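Mannan endo-1,4-beta-mannosidase (Bacillus subtilis, PDB 3CBW) catalyses the random endo-hydrolysis of beta-1,4-mannosidic linkages in mannan, galactomannan and glucomannan, and so takes part in glucomannan breakdown. Local coordinates at residues L113-P118 with W181-L186; C75-G80 with P109-H114. The protein carries 3 engineered substitutions. One frame throughout, in Å; residues are numbered along the deposited sequence.

In the fold
Both contacts are fully buried and share Leu-113 and His-114 at the end of strand 108-114, their centres lying about 12 Å apart. Interaction 2 belongs to the parallel sheet of the TIM barrel: it joins neighbouring strands 72-79 and 108-114, nearer the centre of the chain, through backbone bonds and a carboxylate that collects several donors. Interaction 1 continues from the end of that strand into the loop that follows it and sets residues 113-118 against the loop after strand 169-172; its chemistry is aromatic, with one indole hydrogen bond. His-114, by similarity a substrate-binding residue, connects the two, its ND1 engaged in interaction 2 and its ring meeting Phe-182 in interaction 1.

Interaction 1 (L113-P118 with W181-L186); sequences LHLANP and WFWWGL
Asn-117 and Pro-118 lie across one face of the Trp-183 indole, each above a different ring. Asn-117 CA sits 3.7 Å from the centroid of the five-membered ring and Pro-118 CD 3.6 Å from that of the six-membered ring, both nearly along the ring normal, which places them over the face as CH-pi contacts. With CG opposite the backbone N (chi1 -175°), the Asn-117 amide is carried to the indole, its plane 15° from that of the ring; its ND2 is held by His-124 O and its OD1 by Ala-119 N. At the indole edge, Trp-183 NE1 donates to Leu-115 O (2.9 Å), an acceptor in the ring plane although the donor stands well above the carbonyl plane. The opposite indole face receives Trp-184 CE3. A phenylalanine in place of Trp-183 would probably leave Leu-115 O without this donor and uncover part of Pro-118.

The two segments lie where strands 108-114 and 169-172 of the TIM barrel run out into loops, at the end that carries the catalytic residues in this fold. A type I turn from Phe-182 to Gly-185 presents three consecutive aromatic residues to residues 113-118. Phe-182 directs its edge at the face of His-114 in an offset edge-to-face pair, with centroids 5.2 Å apart and planes at 89°. Next to it, the Trp-184 rim reaches residues 113-115: CZ3 meets Leu-115 CB at 4.0 Å and CH2 approaches Leu-113 O at 3.6 Å, while NE1 bonds His-175 O. Phe-182 also touches Glu-176, the proton donor by similarity.

Interaction 2 (C75-G80 with P109-H114); sequences CDYARG and PQISLH
Cys-75 and Ile-111 face each other in a parallel bridge, with Asp-76 and Ser-112 forming the next. Backbone bonds set this register: Cys-75 N donates to Gln-110 O (2.9 Å) and Ser-112 N to Cys-75 O (3.1 Å), whereas Tyr-77 N to Ser-112 O is weak. The strands belong to a beta-alpha-beta unit of the TIM barrel, whose helix 96-104 begins next to Cys-95, the disulfide partner of Cys-75.

Apolar contacts involve Tyr-77, which has Ile-111 CG2 over the centre of its ring, 4.2 Å from the centroid and 11° off the normal. Ile-111 CD1 reaches on to Tyr-77 OH, itself bonded to Asn-96, and Leu-113 CD2 packs on Tyr-77 CB (3.8 Å). Leu-159 of helix 143-163 touches both Tyr-77 and Ile-111.

Polar side-chain bonds converge on Asp-76: with CG anti to the backbone N (chi1 -168°), the carboxylate is carried over to Ser-112 and His-114. OD1 takes Ala-78 N, closing an Asx turn, and through its syn lone pair His-114 N (2.9 Å). OD2 accepts His-114 ND1 (2.6 Å) and Ser-112 OG (2.7 Å) from opposite faces of the carboxylate plane. Four donors therefore fix the carboxylate's rotation and would favour its ionised form, while its bond to ND1, with OD2 close to the imidazole plane, is likely to hold the ring of this probable substrate-binding histidine in place.

Interaction 1 (L113-P118 with W181-L186)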
ATOM      1  N   LEU A 113      -4.064   6.109  -0.368  1.00  7.77           N
ATOM      2  CA  LEU A 113      -5.027   7.211  -0.409  1.00  7.77           C
ATOM      3  C   LEU A 113      -5.605   7.528   0.960  1.00  8.17           C
ATOM      4  O   LEU A 113      -6.431   6.772   1.482  1.00  9.03           O
ATOM      5  CB  LEU A 113      -6.198   6.860  -1.325  1.00  8.13           C
ATOM      6  CG  LEU A 113      -5.887   6.487  -2.780  1.00  8.60           C
ATOM      7  CD1 LEU A 113      -7.057   5.800  -3.455  1.00  9.22           C
ATOM      8  CD2 LEU A 113      -5.464   7.716  -3.566  1.00  9.60           C
ATOM      9  N   HIS A 114      -5.222   8.668   1.525  1.00  8.09           N
ATOM     10  CA  HIS A 114      -5.891   9.165   2.740  1.00  8.23           C
ATOM     11  C   HIS A 114      -7.139   9.954   2.350  1.00  8.07           C
ATOM     12  O   HIS A 114      -7.200  11.176   2.504  1.00  9.04           O
ATOM     13  CB  HIS A 114      -4.934   9.979   3.597  1.00  8.52           C
ATOM     14  CG  HIS A 114      -3.992   9.126   4.389  1.00  8.60           C
ATOM     15  ND1 HIS A 114      -3.075   8.281   3.797  1.00  8.57           N
ATOM     16  CD2 HIS A 114      -3.845   8.965   5.726  1.00 10.15           C
ATOM     17  CE1 HIS A 114      -2.394   7.647   4.738  1.00  9.34           C
ATOM     18  NE2 HIS A 114      -2.838   8.049   5.917  1.00 10.42           N
ATOM     19  N   LEU A 115      -8.149   9.243   1.847  1.00  8.07           N
ATOM     20  CA  LEU A 115      -9.315   9.864   1.230  1.00  8.97           C
ATOM     21  C   LEU A 115     -10.082  10.753   2.178  1.00  8.73           C
ATOM     22  O   LEU A 115     -10.382  10.356   3.310  1.00  8.89           O
ATOM     23  CB  LEU A 115     -10.282   8.802   0.720  1.00  9.18           C
ATOM     24  CG  LEU A 115      -9.852   7.910  -0.442  1.00  9.36           C
ATOM     25  CD1 LEU A 115     -10.941   6.855  -0.675  1.00 10.81           C
ATOM     26  CD2 LEU A 115      -9.624   8.750  -1.696  1.00  9.14           C
ATOM     27  N   ALA A 116     -10.438  11.939   1.691  1.00  8.87           N
ATOM     28  CA  ALA A 116     -11.444  12.759   2.359  1.00  9.04           C
ATOM     29  C   ALA A 116     -12.744  11.968   2.454  1.00  8.87           C
ATOM     30  O   ALA A 116     -12.962  11.001   1.710  1.00  8.99           O
ATOM     31  CB  ALA A 116     -11.645  14.062   1.607  1.00  9.79           C
ATOM     32  N   ASN A 117     -13.603  12.396   3.375  1.00  9.63           N
ATOM     33  CA  ASN A 117     -14.796  11.667   3.763  1.00  9.59           C
ATOM     34  C   ASN A 117     -16.008  12.204   3.017  1.00 10.10           C
ATOM     35  O   ASN A 117     -16.475  13.313   3.301  1.00 10.58           O
ATOM     36  CB  ASN A 117     -14.978  11.862   5.266  1.00  9.94           C
ATOM     37  CG  ASN A 117     -16.118  11.077   5.849  1.00  9.86           C
ATOM     38  OD1 ASN A 117     -17.010  10.603   5.147  1.00 10.15           O
ATOM     39  ND2 ASN A 117     -16.102  10.950   7.179  1.00 10.31           N
ATOM     40  N   PRO A 118     -16.541  11.418   2.069  1.00  9.88           N
ATOM     41  CA  PRO A 118     -17.642  11.928   1.244  1.00 10.34           C
ATOM     42  C   PRO A 118     -18.990  12.015   1.969  1.00 10.98           C
ATOM     43  O   PRO A 118     -19.967  12.459   1.376  1.00 11.46           O
ATOM     44  CB  PRO A 118     -17.680  10.948   0.071  1.00 10.34           C
ATOM     45  CG  PRO A 118     -17.160   9.671   0.630  1.00 10.57           C
ATOM     46  CD  PRO A 118     -16.157  10.044   1.687  1.00 10.14           C
ATOM     47  N   TRP A 181     -10.021   4.579  13.055  1.00  9.47           N
ATOM     48  CA  TRP A 181      -9.649   5.972  12.799  1.00  9.73           C
ATOM     49  C   TRP A 181     -10.148   6.506  11.443  1.00 10.20           C
ATOM     50  O   TRP A 181     -10.753   7.580  11.398  1.00 11.78           O
ATOM     51  CB  TRP A 181      -8.145   6.194  13.021  1.00 10.01           C
ATOM     52  CG  TRP A 181      -7.253   5.125  12.469  1.00  9.41           C
ATOM     53  CD1 TRP A 181      -6.656   5.116  11.236  1.00  9.46           C
ATOM     54  CD2 TRP A 181      -6.838   3.922  13.126  1.00  9.58           C
ATOM     55  NE1 TRP A 181      -5.900   3.982  11.082  1.00  9.05           N
ATOM     56  CE2 TRP A 181      -5.989   3.234  12.227  1.00  9.32           C
ATOM     57  CE3 TRP A 181      -7.083   3.365  14.391  1.00 10.04           C
ATOM     58  CZ2 TRP A 181      -5.399   2.016  12.541  1.00  9.65           C
ATOM     59  CZ3 TRP A 181      -6.493   2.148  14.706  1.00 10.15           C
ATOM     60  CH2 TRP A 181      -5.662   1.481  13.779  1.00  9.80           C
ATOM     61  N   PHE A 182      -9.951   5.768  10.353  1.00  8.78           N
ATOM     62  CA  PHE A 182     -10.405   6.240   9.034  1.00  8.90           C
ATOM     63  C   PHE A 182     -11.906   6.048   8.852  1.00  9.00           C
ATOM     64  O   PHE A 182     -12.491   5.096   9.364  1.00  9.05           O
ATOM     65  CB  PHE A 182      -9.668   5.514   7.914  1.00  9.00           C
ATOM     66  CG  PHE A 182      -8.176   5.743   7.901  1.00  8.90           C
ATOM     67  CD1 PHE A 182      -7.647   7.032   7.947  1.00 10.30           C
ATOM     68  CD2 PHE A 182      -7.307   4.668   7.780  1.00  8.60           C
ATOM     69  CE1 PHE A 182      -6.260   7.242   7.909  1.00 10.44           C
ATOM     70  CE2 PHE A 182      -5.929   4.863   7.736  1.00  9.61           C
ATOM     71  CZ  PHE A 182      -5.413   6.148   7.793  1.00 10.07           C
ATOM     72  N   TRP A 183     -12.519   6.934   8.074  1.00  8.90           N
ATOM     73  CA  TRP A 183     -13.971   6.892   7.907  1.00  8.79           C
ATOM     74  C   TRP A 183     -14.477   5.574   7.305  1.00  8.59           C
ATOM     75  O   TRP A 183     -15.617   5.174   7.553  1.00  8.92           O
ATOM     76  CB  TRP A 183     -14.466   8.085   7.088  1.00  9.23           C
ATOM     77  CG  TRP A 183     -13.969   8.152   5.662  1.00  8.56           C
ATOM     78  CD1 TRP A 183     -12.901   8.872   5.202  1.00  8.64           C
ATOM     79  CD2 TRP A 183     -14.532   7.497   4.510  1.00  8.56           C
ATOM     80  NE1 TRP A 183     -12.761   8.711   3.840  1.00  8.62           N
ATOM     81  CE2 TRP A 183     -13.747   7.875   3.390  1.00  8.17           C
ATOM     82  CE3 TRP A 183     -15.615   6.629   4.311  1.00  8.60           C
ATOM     83  CZ2 TRP A 183     -13.997   7.395   2.103  1.00  8.83           C
ATOM     84  CZ3 TRP A 183     -15.870   6.159   3.012  1.00  9.55           C
ATOM     85  CH2 TRP A 183     -15.066   6.555   1.936  1.00  9.13           C
ATOM     86  N   TRP A 184     -13.643   4.903   6.512  1.00  8.54           N
ATOM     87  CA  TRP A 184     -14.062   3.679   5.828  1.00  8.69           C
ATOM     88  C   TRP A 184     -13.955   2.415   6.689  1.00  8.85           C
ATOM     89  O   TRP A 184     -14.353   1.331   6.255  1.00  9.91           O
ATOM     90  CB  TRP A 184     -13.270   3.502   4.532  1.00  8.94           C
ATOM     91  CG  TRP A 184     -11.771   3.433   4.727  1.00  8.16           C
ATOM     92  CD1 TRP A 184     -11.029   2.329   5.086  1.00  8.26           C
ATOM     93  CD2 TRP A 184     -10.838   4.500   4.520  1.00  8.17           C
ATOM     94  NE1 TRP A 184      -9.698   2.665   5.134  1.00  7.49           N
ATOM     95  CE2 TRP A 184      -9.550   3.985   4.787  1.00  7.52           C
ATOM     96  CE3 TRP A 184     -10.971   5.854   4.162  1.00  8.76           C
ATOM     97  CZ2 TRP A 184      -8.395   4.765   4.682  1.00  7.67           C
ATOM     98  CZ3 TRP A 184      -9.829   6.633   4.079  1.00  9.13           C
ATOM     99  CH2 TRP A 184      -8.553   6.083   4.340  1.00  9.04           C
ATOM    100  N   GLY A 185     -13.404   2.551   7.896  1.00  9.17           N
ATOM    101  CA  GLY A 185     -13.131   1.400   8.766  1.00 10.05           C
ATOM    102  C   GLY A 185     -14.208   1.145   9.814  1.00  9.71           C
ATOM    103  O   GLY A 185     -15.361   1.559   9.668  1.00 10.32           O
ATOM    104  N   LEU A 186     -13.837   0.430  10.872  1.00  9.56           N
ATOM    105  CA  LEU A 186     -14.729   0.202  12.001  1.00  9.99           C
ATOM    106  C   LEU A 186     -14.940   1.499  12.777  1.00 10.68           C
ATOM    107  O   LEU A 186     -14.191   2.458  12.622  1.00 11.58           O
ATOM    108  CB  LEU A 186     -14.147  -0.872  12.924  1.00  9.97           C
ATOM    109  CG  LEU A 186     -14.190  -2.309  12.424  1.00 11.51           C
ATOM    110  CD1 LEU A 186     -13.503  -3.218  13.438  1.00 12.22           C
ATOM    111  CD2 LEU A 186     -15.631  -2.756  12.190  1.00 11.60           C
TER

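Interaction 2 (C75-G80 with P109-H114)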
ATOM      1  N   CYS A  75       3.793   7.072  -2.719  1.00  8.45           N
ATOM      2  CA  CYS A  75       3.166   8.396  -2.676  1.00  9.12           C
ATOM      3  C   CYS A  75       1.719   8.229  -2.259  1.00  8.78           C
ATOM      4  O   CYS A  75       1.112   7.190  -2.510  1.00  9.55           O
ATOM      5  CB  CYS A  75       3.234   9.085  -4.051  1.00  9.99           C
ATOM      6  SG  CYS A  75       2.158  10.605  -4.282  1.00  9.93           S
ATOM      7  N   ASP A  76       1.159   9.252  -1.626  1.00  8.25           N
ATOM      8  CA  ASP A  76      -0.269   9.247  -1.325  1.00  8.50           C
ATOM      9  C   ASP A  76      -0.875  10.465  -2.000  1.00  8.22           C
ATOM     10  O   ASP A  76      -0.450  11.594  -1.784  1.00  8.78           O
ATOM     11  CB  ASP A  76      -0.480   9.232   0.192  1.00  8.64           C
ATOM     12  CG  ASP A  76      -1.911   8.932   0.590  1.00  8.80           C
ATOM     13  OD1 ASP A  76      -2.833   9.664   0.170  1.00  8.72           O
ATOM     14  OD2 ASP A  76      -2.094   7.966   1.371  1.00  8.75           O
ATOM     15  N   TYR A  77      -1.849  10.223  -2.867  1.00  8.04           N
ATOM     16  CA  TYR A  77      -2.489  11.293  -3.616  1.00  8.91           C
ATOM     17  C   TYR A  77      -3.437  12.153  -2.773  1.00  8.89           C
ATOM     18  O   TYR A  77      -3.791  13.271  -3.189  1.00  9.78           O
ATOM     19  CB  TYR A  77      -3.358  10.700  -4.709  1.00  9.14           C
ATOM     20  CG  TYR A  77      -2.743  10.146  -5.978  1.00  8.40           C
ATOM     21  CD1 TYR A  77      -1.441  10.452  -6.401  1.00  8.93           C
ATOM     22  CD2 TYR A  77      -3.535   9.380  -6.821  1.00  8.67           C
ATOM     23  CE1 TYR A  77      -0.950   9.966  -7.626  1.00  8.79           C
ATOM     24  CE2 TYR A  77      -3.071   8.910  -8.037  1.00  8.94           C
ATOM     25  CZ  TYR A  77      -1.785   9.201  -8.440  1.00  8.93           C
ATOM     26  OH  TYR A  77      -1.373   8.729  -9.666  1.00  9.51           O
ATOM     27  N   ALA A  78      -3.913  11.628  -1.645  1.00  8.45           N
ATOM     28  CA  ALA A  78      -5.083  12.219  -0.999  1.00  9.31           C
ATOM     29  C   ALA A  78      -4.753  12.850   0.340  1.00  9.16           C
ATOM     30  O   ALA A  78      -4.329  12.169   1.277  1.00 10.00           O
ATOM     31  CB  ALA A  78      -6.190  11.192  -0.863  1.00  9.75           C
ATOM     32  N   ARG A  79      -4.951  14.167   0.413  1.00  9.60           N
ATOM     33  CA  ARG A  79      -4.709  14.920   1.618  1.00 10.30           C
ATOM     34  C   ARG A  79      -6.065  15.141   2.294  1.00 10.10           C
ATOM     35  O   ARG A  79      -6.609  16.248   2.300  1.00 10.68           O
ATOM     36  CB  ARG A  79      -4.002  16.242   1.293  1.00 10.89           C
ATOM     37  CG  ARG A  79      -2.553  16.099   0.723  1.00 12.69           C
ATOM     38  CD  ARG A  79      -2.460  15.774  -0.790  1.00 13.44           C
ATOM     39  NE  ARG A  79      -3.347  16.647  -1.553  1.00 13.53           N
ATOM     40  CZ  ARG A  79      -3.045  17.871  -1.990  1.00 13.59           C
ATOM     41  NH1 ARG A  79      -1.823  18.379  -1.839  1.00 13.79           N
ATOM     42  NH2 ARG A  79      -3.974  18.579  -2.620  1.00 14.95           N
ATOM     43  N   GLY A  80      -6.594  14.075   2.885  1.00  9.98           N
ATOM     44  CA  GLY A  80      -8.006  14.035   3.288  1.00 10.47           C
ATOM     45  C   GLY A  80      -8.397  14.845   4.511  1.00 10.83           C
ATOM     46  O   GLY A  80      -9.573  14.876   4.869  1.00 11.19           O
ATOM     47  N   PRO A 109       6.722   1.829  -8.010  1.00  8.15           N
ATOM     48  CA  PRO A 109       5.916   2.775  -7.230  1.00  7.80           C
ATOM     49  C   PRO A 109       4.743   2.129  -6.503  1.00  7.66           C
ATOM     50  O   PRO A 109       4.203   1.106  -6.937  1.00  7.97           O
ATOM     51  CB  PRO A 109       5.439   3.768  -8.293  1.00  8.93           C
ATOM     52  CG  PRO A 109       5.303   2.924  -9.528  1.00  9.73           C
ATOM     53  CD  PRO A 109       6.409   1.886  -9.455  1.00  8.90           C
ATOM     54  N   GLN A 110       4.352   2.775  -5.413  1.00  7.36           N
ATOM     55  CA  GLN A 110       3.208   2.367  -4.604  1.00  7.10           C
ATOM     56  C   GLN A 110       2.380   3.600  -4.307  1.00  7.41           C
ATOM     57  O   GLN A 110       2.921   4.647  -3.945  1.00  7.43           O
ATOM     58  CB  GLN A 110       3.678   1.728  -3.292  1.00  7.49           C
ATOM     59  CG  GLN A 110       2.569   1.183  -2.383  1.00  7.43           C
ATOM     60  CD  GLN A 110       2.157   2.062  -1.195  1.00  7.49           C
ATOM     61  OE1 GLN A 110       1.570   1.537  -0.246  1.00  8.38           O
ATOM     62  NE2 GLN A 110       2.451   3.368  -1.224  1.00  8.11           N
ATOM     63  N   ILE A 111       1.063   3.471  -4.433  1.00  6.87           N
ATOM     64  CA  ILE A 111       0.143   4.567  -4.113  1.00  7.83           C
ATOM     65  C   ILE A 111      -0.894   4.143  -3.080  1.00  7.63           C
ATOM     66  O   ILE A 111      -1.537   3.097  -3.227  1.00  8.35           O
ATOM     67  CB  ILE A 111      -0.557   5.095  -5.402  1.00  8.02           C
ATOM     68  CG1 ILE A 111       0.497   5.710  -6.332  1.00  9.86           C
ATOM     69  CG2 ILE A 111      -1.657   6.106  -5.067  1.00  9.83           C
ATOM     70  CD1 ILE A 111       0.015   6.048  -7.737  1.00  9.75           C
ATOM     71  N   SER A 112      -1.024   4.963  -2.036  1.00  7.74           N
ATOM     72  CA  SER A 112      -2.112   4.857  -1.059  1.00  7.57           C
ATOM     73  C   SER A 112      -2.957   6.118  -1.108  1.00  7.65           C
ATOM     74  O   SER A 112      -2.621   7.065  -1.811  1.00  8.03           O
ATOM     75  CB  SER A 112      -1.567   4.642   0.359  1.00  8.48           C
ATOM     76  OG  SER A 112      -0.747   5.727   0.777  1.00  9.21           O
ATOM     77  N   LEU A 113      -4.064   6.109  -0.368  1.00  7.77           N
ATOM     78  CA  LEU A 113      -5.027   7.211  -0.409  1.00  7.77           C
ATOM     79  C   LEU A 113      -5.605   7.528   0.960  1.00  8.17           C
ATOM     80  O   LEU A 113      -6.431   6.772   1.482  1.00  9.03           O
ATOM     81  CB  LEU A 113      -6.198   6.860  -1.325  1.00  8.13           C
ATOM     82  CG  LEU A 113      -5.887   6.487  -2.780  1.00  8.60           C
ATOM     83  CD1 LEU A 113      -7.057   5.800  -3.455  1.00  9.22           C
ATOM     84  CD2 LEU A 113      -5.464   7.716  -3.566  1.00  9.60           C
ATOM     85  N   HIS A 114      -5.222   8.668   1.525  1.00  8.09           N
ATOM     86  CA  HIS A 114      -5.891   9.165   2.740  1.00  8.23           C
ATOM     87  C   HIS A 114      -7.139   9.954   2.350  1.00  8.07           C
ATOM     88  O   HIS A 114      -7.200  11.176   2.504  1.00  9.04           O
ATOM     89  CB  HIS A 114      -4.934   9.979   3.597  1.00  8.52           C
ATOM     90  CG  HIS A 114      -3.992   9.126   4.389  1.00  8.60           C
ATOM     91  ND1 HIS A 114      -3.075   8.281   3.797  1.00  8.57           N
ATOM     92  CD2 HIS A 114      -3.845   8.965   5.726  1.00 10.15           C
ATOM     93  CE1 HIS A 114      -2.394   7.647   4.738  1.00  9.34           C
ATOM     94  NE2 HIS A 114      -2.838   8.049   5.917  1.00 10.42           N
TER